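Local coordinates for hydrolase (Rhizobium meliloti, PDB 5HOE), which removes acetyl groups from carbohydrates as an octameric acetylesterase of the SGNH (GDSL-like) hydrolase family, at residues Y42-Q46 and R47-A51; L181-A184 and L185-M189. All blocks are in the same frame, centred on the assembly; numbering follows the deposited sequence.

Contact 1. Residues Y42-Q46 and R47-A51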
loop_
_atom_site.group_PDB
_atom_site.type_symbol
_atom_site.label_atom_id
_atom_site.label_comp_id
_atom_site.label_asym_id
_atom_site.label_seq_id
_atom_site.Cartn_x
_atom_site.Cartn_y
_atom_site.Cartn_z
ATOM N N TYR A 42 7.552 12.291 -35.925
ATOM C CA TYR A 42 8.153 13.306 -36.780
ATOM C C TYR A 42 9.670 13.300 -36.589
ATOM O O TYR A 42 10.152 13.114 -35.470
ATOM C CB TYR A 42 7.643 14.705 -36.409
ATOM C CG TYR A 42 6.269 15.057 -36.926
ATOM C CD1 TYR A 42 6.061 15.283 -38.278
ATOM C CD2 TYR A 42 5.178 15.196 -36.065
ATOM C CE1 TYR A 42 4.806 15.616 -38.758
ATOM C CE2 TYR A 42 3.931 15.545 -36.540
ATOM C CZ TYR A 42 3.745 15.743 -37.875
ATOM O OH TYR A 42 2.483 16.061 -38.342
ATOM N N PRO A 43 10.450 13.534 -37.641
ATOM C CA PRO A 43 11.881 13.774 -37.437
ATOM C C PRO A 43 12.102 15.052 -36.638
ATOM O O PRO A 43 11.243 15.931 -36.574
ATOM C CB PRO A 43 12.431 13.899 -38.859
ATOM C CG PRO A 43 11.282 14.343 -39.666
ATOM C CD PRO A 43 10.052 13.741 -39.044
ATOM N N TYR A 44 13.286 15.134 -36.022
ATOM C CA TYR A 44 13.585 16.206 -35.078
ATOM C C TYR A 44 13.284 17.584 -35.650
ATOM O O TYR A 44 12.700 18.431 -34.962
ATOM C CB TYR A 44 15.050 16.096 -34.675
ATOM C CG TYR A 44 15.530 17.095 -33.657
ATOM C CD1 TYR A 44 14.942 17.183 -32.397
ATOM C CD2 TYR A 44 16.573 17.951 -33.949
ATOM C CE1 TYR A 44 15.389 18.084 -31.460
ATOM C CE2 TYR A 44 17.046 18.858 -33.003
ATOM C CZ TYR A 44 16.444 18.920 -31.763
ATOM O OH TYR A 44 16.889 19.808 -30.814
ATOM N N GLU A 45 13.657 17.827 -36.909
ATOM C CA GLU A 45 13.481 19.161 -37.474
ATOM C C GLU A 45 12.035 19.492 -37.797
ATOM O O GLU A 45 11.754 20.632 -38.161
ATOM C CB GLU A 45 14.372 19.366 -38.701
ATOM C CG GLU A 45 15.871 19.343 -38.397
ATOM C CD GLU A 45 16.312 20.359 -37.332
ATOM O OE1 GLU A 45 15.562 21.310 -37.012
ATOM O OE2 GLU A 45 17.430 20.199 -36.800
ATOM N N GLN A 46 11.114 18.549 -37.631
ATOM C CA GLN A 46 9.690 18.788 -37.805
ATOM C C GLN A 46 8.942 18.725 -36.481
ATOM O O GLN A 46 7.703 18.739 -36.472
ATOM C CB GLN A 46 9.112 17.787 -38.800
ATOM C CG GLN A 46 9.528 18.073 -40.239
ATOM C CD GLN A 46 8.786 17.217 -41.224
ATOM O OE1 GLN A 46 8.355 16.116 -40.896
ATOM N NE2 GLN A 46 8.616 17.721 -42.441
ATOM N N ARG A 47 9.670 18.615 -35.374
ATOM C CA ARG A 47 9.113 18.703 -34.034
ATOM C C ARG A 47 9.233 20.142 -33.548
ATOM O O ARG A 47 10.104 20.893 -33.997
ATOM C CB ARG A 47 9.869 17.776 -33.081
ATOM C CG ARG A 47 10.021 16.349 -33.599
ATOM C CD ARG A 47 10.115 15.298 -32.518
ATOM N NE ARG A 47 11.458 15.048 -31.999
ATOM C CZ ARG A 47 12.272 14.070 -32.395
ATOM N NH1 ARG A 47 11.944 13.234 -33.383
ATOM N NH2 ARG A 47 13.457 13.950 -31.819
ATOM N N TRP A 48 8.356 20.532 -32.621
ATOM C CA TRP A 48 8.470 21.893 -32.112
ATOM C C TRP A 48 9.794 22.087 -31.389
ATOM O O TRP A 48 10.421 23.147 -31.510
ATOM C CB TRP A 48 7.262 22.294 -31.267
ATOM C CG TRP A 48 7.168 21.752 -29.840
ATOM C CD1 TRP A 48 6.323 20.757 -29.405
ATOM C CD2 TRP A 48 7.848 22.226 -28.672
ATOM N NE1 TRP A 48 6.447 20.583 -28.048
ATOM C CE2 TRP A 48 7.384 21.464 -27.575
ATOM C CE3 TRP A 48 8.827 23.198 -28.446
ATOM C CZ2 TRP A 48 7.863 21.647 -26.272
ATOM C CZ3 TRP A 48 9.288 23.396 -27.147
ATOM C CH2 TRP A 48 8.817 22.613 -26.079
ATOM N N THR A 49 10.273 21.044 -30.715
ATOM C CA THR A 49 11.539 21.121 -29.999
ATOM C C THR A 49 12.699 21.403 -30.954
ATOM O O THR A 49 13.550 22.266 -30.684
ATOM C CB THR A 49 11.746 19.796 -29.278
ATOM O OG1 THR A 49 11.529 18.741 -30.224
ATOM C CG2 THR A 49 10.765 19.645 -28.084
ATOM N N GLY A 50 12.750 20.689 -32.086
ATOM C CA GLY A 50 13.846 20.884 -33.030
ATOM C C GLY A 50 13.766 22.215 -33.751
ATOM O O GLY A 50 14.796 22.839 -34.052
ATOM N N ALA A 51 12.549 22.659 -34.052
ATOM C CA ALA A 51 12.336 23.981 -34.627
ATOM C C ALA A 51 12.705 25.090 -33.646
ATOM O O ALA A 51 13.269 26.117 -34.047
ATOM C CB ALA A 51 10.878 24.114 -35.071
HETATM O O HOH W 1 17.347 22.470 -34.714
#
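Arg47, the N-cap residue of helix 48-56, folds its side chain back over residues 42-44, just before the helix, and shows how an arginine can serve its own neighbouring backbone. Its CB sits by the carbonyl oxygen of Tyr44, which also accepts the Arg47 backbone N-H. Arg47 CG lies 3.2 Å from Pro43 O and flanks CB of Tyr42. With CG anti to its own carbonyl carbon (chi1 -50°) and a bend at chi3, the chain turns CD past Tyr42 O and takes Arg47 NE within 3.9 Å of Tyr44 CA. The guanidinium then lies flat over that carbon, Tyr44 CA being 3.7 Å from Arg47 CZ. At its edge, Arg47 NH1 donates in plane to Tyr42 O at 2.8 Å. Arg47 NH2 approaches Tyr44 CD1 at 3.6 Å, ring and guanidinium planes 67° apart. Glu64 of strand 60-66 forms a salt bridge with Arg47 NH2 and also accepts from Thr49 OG1. A leucine in place of Arg47 would probably leave Tyr42 O without this donor and Glu64 without its cationic mate. Gly50 CA sits over one face of the Tyr44 ring, a CH-pi contact 3.6 Å from the centroid, and makes a CA-H...O contact with Tyr44 O, where a CB would clash. The chemistry implies a turn probably steadied by a buried guanidinium, its charge probably offset by Glu64 although Arg41 lies near.

Contact 2. Residues L181-A184 and L185-M189; sequences LYKA and LADFM
Lys183 and Asp187 meet one turn apart on helix 171-189, an alpha-helix flanking the parallel sheet of this SGNH-type alpha/beta fold, and they illustrate how an i, i+4 pair can associate without forming a salt bridge. Their side chains rise together on the solvent side. Lys183 CE lies 3.8 Å from Asp187 OD2, whereas Lys183 NZ remains 4.0 Å from Asp187 OD1; the opposite charges would probably still attract at this separation. Lys183 CG lies opposite the backbone N (chi1 178°), and the bend at chi2 carries the chain beside the Asp187 carboxylate. A water joins the two ends, accepting from NZ and donating a weak bond to OD1.

Beneath this pair runs the regular i to i+4 backbone ladder: Leu185 N to Leu181 O, Ala186 N to Tyr182 O, Asp187 N to Lys183 O and Phe188 N to Ala184 O. The CB atoms of Leu185, Ala186, Asp187 and Phe188 each sit beside the carbonyl oxygen four residues back, that of Ala186 3.4 Å from Tyr182 O.

Farther out, the helix packs both inward and against another chain. Tyr182 enters the interior among Phe193, Val150 and Met125, and its hydroxyl is hydrogen-bonded to Leu105 O; Ala186 also rests on Phe193. Leu185 touches both Met125 of its own chain and Trp163 of a second subunit. Phe188 meets Trp163 and Phe164 of that subunit, the latter edge-to-face, and Ala184 packs on its Pro162, so this turn contributes to an interface of the octamer. At the base of the phenylalanine, Phe188 CB lies 3.4 Å from Ala184 O, the oxygen that accepts the Phe188 N-H at an N to O distance of 3.0 Å.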
loop_
_atom_site.group_PDB
_atom_site.type_symbol
_atom_site.label_atom_id
_atom_site.label_comp_id
_atom_site.label_asym_id
_atom_site.label_seq_id
_atom_site.Cartn_x
_atom_site.Cartn_y
_atom_site.Cartn_z
ATOM N N LEU A 181 -6.652 29.423 -17.101
ATOM C CA LEU A 181 -6.256 28.903 -15.800
ATOM C C LEU A 181 -4.745 28.774 -15.684
ATOM O O LEU A 181 -4.186 29.043 -14.612
ATOM C CB LEU A 181 -6.926 27.553 -15.552
ATOM C CG LEU A 181 -8.441 27.635 -15.346
ATOM C CD1 LEU A 181 -9.118 26.256 -15.442
ATOM C CD2 LEU A 181 -8.720 28.280 -14.018
ATOM N N TYR A 182 -4.063 28.364 -16.770
ATOM C CA TYR A 182 -2.602 28.286 -16.715
ATOM C C TYR A 182 -1.974 29.669 -16.586
ATOM O O TYR A 182 -0.927 29.816 -15.949
ATOM C CB TYR A 182 -2.024 27.587 -17.958
ATOM C CG TYR A 182 -2.186 26.078 -18.039
ATOM C CD1 TYR A 182 -3.103 25.391 -17.247
ATOM C CD2 TYR A 182 -1.391 25.337 -18.907
ATOM C CE1 TYR A 182 -3.233 23.998 -17.346
ATOM C CE2 TYR A 182 -1.520 23.957 -19.010
ATOM C CZ TYR A 182 -2.447 23.299 -18.235
ATOM O OH TYR A 182 -2.530 21.925 -18.349
ATOM N N LYS A 183 -2.586 30.684 -17.197
ATOM C CA LYS A 183 -2.077 32.049 -17.052
ATOM C C LYS A 183 -2.189 32.493 -15.597
ATOM O O LYS A 183 -1.251 33.066 -15.033
ATOM C CB LYS A 183 -2.873 33.003 -17.953
ATOM C CG LYS A 183 -2.458 34.482 -17.844
ATOM C CD LYS A 183 -1.145 34.737 -18.496
ATOM C CE LYS A 183 -0.670 36.169 -18.250
ATOM N NZ LYS A 183 0.727 36.349 -18.720
ATOM N N ALA A 184 -3.335 32.210 -14.970
ATOM C CA ALA A 184 -3.535 32.546 -13.563
ATOM C C ALA A 184 -2.547 31.801 -12.664
ATOM O O ALA A 184 -1.987 32.380 -11.725
ATOM C CB ALA A 184 -4.971 32.211 -13.175
ATOM N N LEU A 185 -2.315 30.517 -12.947
ATOM C CA LEU A 185 -1.351 29.727 -12.189
ATOM C C LEU A 185 0.050 30.305 -12.310
ATOM O O LEU A 185 0.763 30.459 -11.308
ATOM C CB LEU A 185 -1.355 28.301 -12.730
ATOM C CG LEU A 185 -0.191 27.383 -12.299
ATOM C CD1 LEU A 185 -0.343 26.953 -10.848
ATOM C CD2 LEU A 185 -0.101 26.172 -13.198
ATOM N N ALA A 186 0.476 30.592 -13.542
ATOM C CA ALA A 186 1.831 31.083 -13.759
ATOM C C ALA A 186 2.038 32.443 -13.093
ATOM O O ALA A 186 3.105 32.710 -12.536
ATOM C CB ALA A 186 2.144 31.146 -15.254
ATOM N N ASP A 187 1.031 33.318 -13.137
ATOM C CA ASP A 187 1.154 34.579 -12.409
ATOM C C ASP A 187 1.297 34.335 -10.910
ATOM O O ASP A 187 2.128 34.966 -10.243
ATOM C CB ASP A 187 -0.053 35.476 -12.677
ATOM C CG ASP A 187 -0.058 36.060 -14.066
ATOM O OD1 ASP A 187 0.998 36.009 -14.743
ATOM O OD2 ASP A 187 -1.128 36.582 -14.468
ATOM N N PHE A 188 0.489 33.428 -10.364
ATOM C CA PHE A 188 0.493 33.165 -8.928
ATOM C C PHE A 188 1.835 32.591 -8.486
ATOM O O PHE A 188 2.414 33.030 -7.480
ATOM C CB PHE A 188 -0.658 32.199 -8.646
ATOM C CG PHE A 188 -0.881 31.861 -7.193
ATOM C CD1 PHE A 188 -0.223 30.788 -6.612
ATOM C CD2 PHE A 188 -1.785 32.583 -6.424
ATOM C CE1 PHE A 188 -0.454 30.447 -5.282
ATOM C CE2 PHE A 188 -2.027 32.243 -5.109
ATOM C CZ PHE A 188 -1.363 31.171 -4.535
ATOM N N MET A 189 2.361 31.622 -9.245
ATOM C CA MET A 189 3.631 30.990 -8.913
ATOM C C MET A 189 4.845 31.792 -9.394
ATOM O O MET A 189 5.979 31.373 -9.147
ATOM C CB MET A 189 3.667 29.545 -9.441
ATOM C CG MET A 189 2.628 28.646 -8.802
ATOM S SD MET A 189 2.841 26.908 -9.188
ATOM C CE MET A 189 4.229 26.470 -8.163
HETATM O O HOH W 2 1.396 38.706 -16.610
#

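In the fold
From the N terminus, the chain passes strand 17-23 and helix 25-28, then reaches contact 1, a local bend that closes no loop, where the chain enters helix 48-56; it ties that bend to strand 60-66 and helix 212-229. The chain then builds the sheet through strands 100-104 and 147-152 before contact 2, late in helix 171-189 and shortly before 192-195, a strand outermost within this chain. The two contacts lie in series, neither nested nor crossed, on opposite sides of the chain's centre, their own centres about 28 Å apart. Contact 1 touches no other subunit, whereas contact 2 sits between strands 147-152 and 192-195 and helix 118-133 on the one hand and a second subunit on the other.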